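Local coordinates for protein glyoxylate reductase (Paecilomyces sp. J18, PDB 3WNV) that probably reduces glyoxylate to glycolate with a nicotinamide cofactor, as a fungal member of the D-isomer-specific 2-hydroxyacid dehydrogenase family, at residues F176-I181 and S208-L213. Residues are numbered along the deposited sequence; the frame is centred on the assembly and turned at random.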
ATOM      1  N   PHE A 176       9.890 -16.660 -13.290  1.00 12.59           N
ATOM      2  CA  PHE A 176       8.979 -17.812 -13.176  1.00 17.67           C
ATOM      3  C   PHE A 176       8.429 -18.222 -14.542  1.00 15.53           C
ATOM      4  O   PHE A 176       7.598 -19.117 -14.624  1.00 14.36           O
ATOM      5  CB  PHE A 176       7.815 -17.556 -12.193  1.00 12.98           C
ATOM      6  CG  PHE A 176       8.219 -17.528 -10.742  1.00 11.48           C
ATOM      7  CD1 PHE A 176       8.996 -16.493 -10.237  1.00 16.36           C
ATOM      8  CD2 PHE A 176       7.783 -18.509  -9.869  1.00 16.84           C
ATOM      9  CE1 PHE A 176       9.367 -16.456  -8.907  1.00 14.25           C
ATOM     10  CE2 PHE A 176       8.154 -18.482  -8.527  1.00 19.67           C
ATOM     11  CZ  PHE A 176       8.938 -17.460  -8.039  1.00 18.38           C
ATOM     12  N   GLY A 177       8.913 -17.589 -15.611  1.00 14.88           N
ATOM     13  CA  GLY A 177       8.513 -17.938 -16.961  1.00 12.87           C
ATOM     14  C   GLY A 177       7.234 -17.273 -17.468  1.00 15.99           C
ATOM     15  O   GLY A 177       6.674 -17.709 -18.490  1.00 13.71           O
ATOM     16  N   MET A 178       6.766 -16.236 -16.768  1.00 13.99           N
ATOM     17  CA  MET A 178       5.548 -15.507 -17.173  1.00 11.40           C
ATOM     18  C   MET A 178       5.809 -14.429 -18.241  1.00 11.93           C
ATOM     19  O   MET A 178       6.900 -13.891 -18.326  1.00 17.24           O
ATOM     20  CB  MET A 178       4.863 -14.878 -15.965  1.00  9.50           C
ATOM     21  CG  MET A 178       4.558 -15.903 -14.907  1.00 15.50           C
ATOM     22  SD  MET A 178       3.552 -15.219 -13.608  1.00 12.62           S
ATOM     23  CE  MET A 178       1.899 -15.359 -14.294  1.00 10.85           C
ATOM     24  N   ASN A 179       4.786 -14.170 -19.061  1.00 12.62           N
ATOM     25  CA  ASN A 179       4.772 -13.052 -19.999  1.00 17.36           C
ATOM     26  C   ASN A 179       4.068 -11.910 -19.288  1.00 13.18           C
ATOM     27  O   ASN A 179       3.126 -12.125 -18.510  1.00 14.83           O
ATOM     28  CB  ASN A 179       3.969 -13.411 -21.239  1.00 19.62           C
ATOM     29  CG  ASN A 179       4.540 -14.582 -21.960  1.00 26.26           C
ATOM     30  OD1 ASN A 179       3.827 -15.532 -22.279  1.00 35.48           O
ATOM     31  ND2 ASN A 179       5.842 -14.541 -22.211  1.00 22.96           N
ATOM     32  N   ILE A 180       4.505 -10.693 -19.538  1.00  8.76           N
ATOM     33  CA  ILE A 180       4.002  -9.569 -18.726  1.00  7.63           C
ATOM     34  C   ILE A 180       3.240  -8.580 -19.594  1.00 14.96           C
ATOM     35  O   ILE A 180       3.750  -8.127 -20.624  1.00 15.12           O
ATOM     36  CB  ILE A 180       5.130  -8.802 -18.023  1.00 14.90           C
ATOM     37  CG1 ILE A 180       6.142  -9.769 -17.415  1.00 15.88           C
ATOM     38  CG2 ILE A 180       4.555  -7.811 -16.979  1.00 14.57           C
ATOM     39  CD1 ILE A 180       5.545 -10.662 -16.274  1.00 13.93           C
ATOM     40  N   ILE A 181       2.014  -8.264 -19.199  1.00 10.94           N
ATOM     41  CA  ILE A 181       1.270  -7.169 -19.835  1.00 14.38           C
ATOM     42  C   ILE A 181       0.820  -6.173 -18.772  1.00 15.17           C
ATOM     43  O   ILE A 181       0.718  -6.509 -17.591  1.00 14.29           O
ATOM     44  CB  ILE A 181       0.042  -7.647 -20.652  1.00 15.33           C
ATOM     45  CG1 ILE A 181      -0.955  -8.398 -19.747  1.00 11.27           C
ATOM     46  CG2 ILE A 181       0.500  -8.538 -21.800  1.00 14.36           C
ATOM     47  CD1 ILE A 181      -2.276  -8.789 -20.510  1.00 13.66           C
ATOM     48  N   SER A 208      -5.144 -11.523 -19.091  1.00 14.17           N
ATOM     49  CA  SER A 208      -4.401 -11.936 -17.918  1.00 10.79           C
ATOM     50  C   SER A 208      -4.792 -13.327 -17.390  1.00 12.02           C
ATOM     51  O   SER A 208      -5.987 -13.592 -17.105  1.00 13.91           O
ATOM     52  CB  SER A 208      -4.653 -10.936 -16.770  1.00  9.96           C
ATOM     53  OG  SER A 208      -4.340  -9.649 -17.199  1.00 15.47           O
ATOM     54  N   ASP A 209      -3.805 -14.213 -17.223  1.00 13.53           N
ATOM     55  CA  ASP A 209      -4.055 -15.427 -16.432  1.00 13.82           C
ATOM     56  C   ASP A 209      -4.024 -15.160 -14.929  1.00 12.33           C
ATOM     57  O   ASP A 209      -4.795 -15.748 -14.132  1.00 13.37           O
ATOM     58  CB  ASP A 209      -3.047 -16.502 -16.813  1.00 13.34           C
ATOM     59  CG  ASP A 209      -3.184 -16.881 -18.259  1.00 18.04           C
ATOM     60  OD1 ASP A 209      -4.280 -17.360 -18.624  1.00 18.22           O
ATOM     61  OD2 ASP A 209      -2.247 -16.625 -19.059  1.00 16.83           O
ATOM     62  N   VAL A 210      -3.103 -14.288 -14.543  1.00 11.30           N
ATOM     63  CA  VAL A 210      -2.996 -13.775 -13.185  1.00 15.14           C
ATOM     64  C   VAL A 210      -3.149 -12.265 -13.321  1.00 17.49           C
ATOM     65  O   VAL A 210      -2.434 -11.618 -14.121  1.00  9.09           O
ATOM     66  CB  VAL A 210      -1.622 -14.111 -12.533  1.00  9.13           C
ATOM     67  CG1 VAL A 210      -1.457 -13.373 -11.192  1.00  8.82           C
ATOM     68  CG2 VAL A 210      -1.496 -15.629 -12.285  1.00 10.07           C
ATOM     69  N   PHE A 211      -4.101 -11.705 -12.588  1.00 10.05           N
ATOM     70  CA  PHE A 211      -4.381 -10.267 -12.701  1.00 11.24           C
ATOM     71  C   PHE A 211      -3.991  -9.570 -11.415  1.00  9.75           C
ATOM     72  O   PHE A 211      -4.546  -9.862 -10.359  1.00 10.50           O
ATOM     73  CB  PHE A 211      -5.877 -10.071 -12.997  1.00 11.35           C
ATOM     74  CG  PHE A 211      -6.272  -8.640 -13.205  1.00 11.71           C
ATOM     75  CD1 PHE A 211      -6.503  -7.792 -12.116  1.00 12.32           C
ATOM     76  CD2 PHE A 211      -6.383  -8.136 -14.520  1.00 14.24           C
ATOM     77  CE1 PHE A 211      -6.853  -6.437 -12.327  1.00 17.02           C
ATOM     78  CE2 PHE A 211      -6.752  -6.815 -14.728  1.00 15.86           C
ATOM     79  CZ  PHE A 211      -6.983  -5.963 -13.622  1.00 16.39           C
ATOM     80  N   SER A 212      -3.103  -8.589 -11.485  1.00  6.70           N
ATOM     81  CA  SER A 212      -2.643  -7.917 -10.238  1.00  5.98           C
ATOM     82  C   SER A 212      -2.750  -6.400 -10.347  1.00 11.72           C
ATOM     83  O   SER A 212      -2.747  -5.831 -11.452  1.00 13.91           O
ATOM     84  CB  SER A 212      -1.200  -8.301  -9.912  1.00 11.58           C
ATOM     85  OG  SER A 212      -0.331  -7.641 -10.833  1.00 16.41           O
ATOM     86  N   LEU A 213      -2.878  -5.720  -9.213  1.00 13.73           N
ATOM     87  CA  LEU A 213      -3.085  -4.279  -9.308  1.00 15.31           C
ATOM     88  C   LEU A 213      -2.228  -3.486  -8.338  1.00 11.63           C
ATOM     89  O   LEU A 213      -1.992  -3.936  -7.217  1.00 14.97           O
ATOM     90  CB  LEU A 213      -4.582  -3.906  -9.158  1.00 21.48           C
ATOM     91  CG  LEU A 213      -5.564  -4.486  -8.118  1.00 20.44           C
ATOM     92  CD1 LEU A 213      -6.894  -3.685  -8.258  1.00 16.89           C
ATOM     93  CD2 LEU A 213      -5.885  -5.943  -8.320  1.00 24.91           C
TER
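Met178 reaches Val210 by staying extended through chi2 (-172°) and then bending at chi3 (83°), which brings its terminal methyl against the valine. Met178 CE ends 4.0 Å from Val210 CG2 and nearly as close to CB, the two side chains crossing at about a right angle. Ile181 makes the second touch: chi1 at 60° leaves CG1 flanked by both backbone branches, N and C, and the extended chi2 carries CD1 to 4.0 Å from Ser208 OG. That hydroxyl is hydrogen-bonded to Leu204 O in the last turn of helix 201-207; the isoleucine methyl meets it by van der Waals contact alone.

Strands 179-183 and 210-213 are second neighbours in the parallel Rossmann-type sheet of the NAD-binding domain, with strand 156-160 between them. Backbone bonds join Asn179 and Ile181 to Leu157 of that middle strand. Leu157 also touches both Met178 and Val210, and both also touch Met123 of helix 112-127. A Schellman motif at Gly177, with positive phi, ends helix 164-175 just ahead of the methionine.

Apart from one hydroxyl whose bonding is local, the touching atoms are methyl and methine carbons, which implies dispersion and burial from water, with little directional preference.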